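Local structure of nonstructural protein 2 (Human rotavirus C, 2GU0) at residues M180-K185 against L225-Q230. The protein forms octamers and probably takes part in rotavirus genome replication and packaging, binding single-stranded RNA and hydrolysing nucleoside triphosphates. Residues are numbered along the deposited sequence; the frame is centred on the assembly and turned at random.
Sequences MADEYK and LVLHSQ
Leu225 and Tyr184 form an antiparallel hydrogen-bonded pair, with their CA atoms 5.1 Å apart. Two backbone bonds of unequal strength define it: Leu225 N to Tyr184 O is 3.0 Å, whereas Tyr184 N to Leu225 O stretches to 3.4 Å and is weak. Leu225 O also receives a CA-H...O contact from Glu183 CA at 3.5 Å.

The two side chains leave the sheet on the same face. Leu225 CD1 rests against Tyr184 CB at 3.8 Å. With Tyr184 CG anti to its own carbonyl carbon (chi1 -61°), the ring swings clear of Leu225 to pack edge-to-face with Phe210 and Phe213. Two residues before Tyr184, Leu227 CD2 reaches Asp182 CB at 3.5 Å, and Phe213 touches both residues. The side chains of Glu183 and Val226 extend alongside each other, Glu183 OE2 lying 3.9 Å from Val226 CG1, while OE1 of Glu183 is salt-bridged to Arg224, a predicted ATP-binding residue.

The N-to-C directions of the two short strand segments differ by 164° and their axes approach to 5.3 Å, as expected of neighbouring antiparallel strands. They place strands 182-188 and 222-227 side by side in the antiparallel sheet of the HIT-like C-terminal domain, the latter strand carrying the predicted catalytic His222.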
ATOM      1  N   MET A 180      14.535  -0.848 -29.584  1.00 54.21           N
ATOM      2  CA  MET A 180      15.691  -0.184 -28.988  1.00 54.77           C
ATOM      3  C   MET A 180      16.346   0.919 -29.809  1.00 53.86           C
ATOM      4  O   MET A 180      17.025   1.775 -29.251  1.00 53.90           O
ATOM      5  CB  MET A 180      16.738  -1.230 -28.616  1.00 56.41           C
ATOM      6  CG  MET A 180      16.140  -2.405 -27.880  1.00 57.05           C
ATOM      7  SD  MET A 180      15.008  -1.832 -26.614  1.00 59.28           S
ATOM      8  CE  MET A 180      16.182  -1.113 -25.390  1.00 56.31           C
ATOM      9  N   ALA A 181      16.156   0.904 -31.123  1.00 52.20           N
ATOM     10  CA  ALA A 181      16.742   1.935 -31.973  1.00 51.99           C
ATOM     11  C   ALA A 181      16.871   3.288 -31.247  1.00 51.70           C
ATOM     12  O   ALA A 181      15.942   3.741 -30.574  1.00 52.67           O
ATOM     13  CB  ALA A 181      15.909   2.096 -33.241  1.00 52.27           C
ATOM     14  N   ASP A 182      18.038   3.913 -31.394  1.00 50.79           N
ATOM     15  CA  ASP A 182      18.363   5.202 -30.787  1.00 48.65           C
ATOM     16  C   ASP A 182      18.220   6.239 -31.905  1.00 46.65           C
ATOM     17  O   ASP A 182      19.133   6.427 -32.707  1.00 46.88           O
ATOM     18  CB  ASP A 182      19.813   5.144 -30.273  1.00 51.77           C
ATOM     19  CG  ASP A 182      20.204   6.347 -29.423  1.00 55.92           C
ATOM     20  OD1 ASP A 182      20.268   7.481 -29.940  1.00 57.99           O
ATOM     21  OD2 ASP A 182      20.462   6.152 -28.219  1.00 58.78           O
ATOM     22  N   GLU A 183      17.078   6.908 -31.971  1.00 43.87           N
ATOM     23  CA  GLU A 183      16.872   7.888 -33.026  1.00 42.36           C
ATOM     24  C   GLU A 183      16.246   9.191 -32.554  1.00 40.77           C
ATOM     25  O   GLU A 183      15.701   9.267 -31.463  1.00 41.89           O
ATOM     26  CB  GLU A 183      15.960   7.305 -34.104  1.00 43.49           C
ATOM     27  CG  GLU A 183      16.322   5.916 -34.569  1.00 45.84           C
ATOM     28  CD  GLU A 183      15.319   5.375 -35.566  1.00 46.98           C
ATOM     29  OE1 GLU A 183      14.161   5.171 -35.170  1.00 49.93           O
ATOM     30  OE2 GLU A 183      15.673   5.157 -36.743  1.00 47.32           O
ATOM     31  N   TYR A 184      16.339  10.210 -33.402  1.00 39.04           N
ATOM     32  CA  TYR A 184      15.735  11.514 -33.158  1.00 36.82           C
ATOM     33  C   TYR A 184      15.158  11.932 -34.500  1.00 36.29           C
ATOM     34  O   TYR A 184      15.517  11.366 -35.536  1.00 36.82           O
ATOM     35  CB  TYR A 184      16.765  12.556 -32.722  1.00 35.79           C
ATOM     36  CG  TYR A 184      17.474  12.223 -31.443  1.00 34.85           C
ATOM     37  CD1 TYR A 184      18.490  11.273 -31.428  1.00 36.92           C
ATOM     38  CD2 TYR A 184      17.146  12.859 -30.250  1.00 31.52           C
ATOM     39  CE1 TYR A 184      19.170  10.966 -30.257  1.00 36.32           C
ATOM     40  CE2 TYR A 184      17.818  12.562 -29.075  1.00 31.69           C
ATOM     41  CZ  TYR A 184      18.831  11.612 -29.090  1.00 33.53           C
ATOM     42  OH  TYR A 184      19.527  11.294 -27.956  1.00 33.68           O
ATOM     43  N   LYS A 185      14.266  12.914 -34.496  1.00 35.10           N
ATOM     44  CA  LYS A 185      13.682  13.373 -35.748  1.00 33.43           C
ATOM     45  C   LYS A 185      13.749  14.891 -35.906  1.00 33.65           C
ATOM     46  O   LYS A 185      13.420  15.643 -34.987  1.00 35.34           O
ATOM     47  CB  LYS A 185      12.230  12.906 -35.863  1.00 31.22           C
ATOM     48  CG  LYS A 185      11.618  13.186 -37.230  1.00 30.40           C
ATOM     49  CD  LYS A 185      10.158  12.753 -37.344  1.00 28.50           C
ATOM     50  CE  LYS A 185      10.005  11.248 -37.375  1.00 26.68           C
ATOM     51  NZ  LYS A 185       8.594  10.861 -37.622  1.00 26.85           N
ATOM     52  N   LEU A 225      17.825  11.263 -37.405  1.00 34.91           N
ATOM     53  CA  LEU A 225      19.203  11.185 -36.931  1.00 34.82           C
ATOM     54  C   LEU A 225      19.398   9.728 -36.532  1.00 34.59           C
ATOM     55  O   LEU A 225      18.758   9.257 -35.591  1.00 34.80           O
ATOM     56  CB  LEU A 225      19.414  12.089 -35.710  1.00 33.01           C
ATOM     57  CG  LEU A 225      19.476  13.589 -36.003  1.00 31.85           C
ATOM     58  CD1 LEU A 225      19.457  14.369 -34.718  1.00 32.25           C
ATOM     59  CD2 LEU A 225      20.731  13.901 -36.790  1.00 32.03           C
ATOM     60  N   VAL A 226      20.261   9.015 -37.253  1.00 32.81           N
ATOM     61  CA  VAL A 226      20.502   7.609 -36.968  1.00 32.57           C
ATOM     62  C   VAL A 226      21.953   7.352 -36.611  1.00 32.62           C
ATOM     63  O   VAL A 226      22.825   8.155 -36.936  1.00 32.98           O
ATOM     64  CB  VAL A 226      20.108   6.731 -38.170  1.00 33.90           C
ATOM     65  CG1 VAL A 226      18.639   6.931 -38.482  1.00 33.72           C
ATOM     66  CG2 VAL A 226      20.947   7.089 -39.393  1.00 34.95           C
ATOM     67  N   LEU A 227      22.212   6.243 -35.927  1.00 32.28           N
ATOM     68  CA  LEU A 227      23.575   5.903 -35.535  1.00 33.50           C
ATOM     69  C   LEU A 227      24.393   5.518 -36.758  1.00 36.02           C
ATOM     70  O   LEU A 227      23.883   4.843 -37.656  1.00 34.51           O
ATOM     71  CB  LEU A 227      23.582   4.733 -34.542  1.00 31.65           C
ATOM     72  CG  LEU A 227      23.632   4.962 -33.024  1.00 27.80           C
ATOM     73  CD1 LEU A 227      23.629   6.437 -32.713  1.00 26.39           C
ATOM     74  CD2 LEU A 227      22.462   4.255 -32.368  1.00 26.40           C
ATOM     75  N   HIS A 228      25.657   5.945 -36.794  1.00 38.34           N
ATOM     76  CA  HIS A 228      26.527   5.615 -37.921  1.00 39.99           C
ATOM     77  C   HIS A 228      26.497   4.103 -38.143  1.00 42.05           C
ATOM     78  O   HIS A 228      26.525   3.623 -39.280  1.00 43.55           O
ATOM     79  CB  HIS A 228      27.964   6.073 -37.654  1.00 39.33           C
ATOM     80  CG  HIS A 228      28.144   7.562 -37.666  1.00 37.12           C
ATOM     81  ND1 HIS A 228      27.673   8.361 -38.684  1.00 34.65           N
ATOM     82  CD2 HIS A 228      28.778   8.391 -36.802  1.00 35.78           C
ATOM     83  CE1 HIS A 228      28.010   9.617 -38.448  1.00 34.93           C
ATOM     84  NE2 HIS A 228      28.681   9.662 -37.313  1.00 34.53           N
ATOM     85  N   SER A 229      26.420   3.358 -37.045  1.00 42.93           N
ATOM     86  CA  SER A 229      26.362   1.904 -37.104  1.00 43.31           C
ATOM     87  C   SER A 229      24.979   1.451 -37.553  1.00 43.24           C
ATOM     88  O   SER A 229      24.517   0.386 -37.177  1.00 43.05           O
ATOM     89  CB  SER A 229      26.659   1.311 -35.726  1.00 44.51           C
ATOM     90  OG  SER A 229      25.622   1.614 -34.806  1.00 44.40           O
ATOM     91  N   GLN A 230      24.309   2.268 -38.350  1.00 45.10           N
ATOM     92  CA  GLN A 230      22.973   1.932 -38.836  1.00 46.64           C
ATOM     93  C   GLN A 230      22.786   2.534 -40.206  1.00 46.87           C
ATOM     94  O   GLN A 230      21.881   2.164 -40.941  1.00 47.32           O
ATOM     95  CB  GLN A 230      21.898   2.507 -37.916  1.00 47.19           C
ATOM     96  CG  GLN A 230      21.911   1.973 -36.504  1.00 46.75           C
ATOM     97  CD  GLN A 230      21.583   0.507 -36.449  1.00 47.41           C
ATOM     98  OE1 GLN A 230      20.582   0.056 -37.031  1.00 47.71           O
ATOM     99  NE2 GLN A 230      22.412  -0.254 -35.743  1.00 45.12           N
TER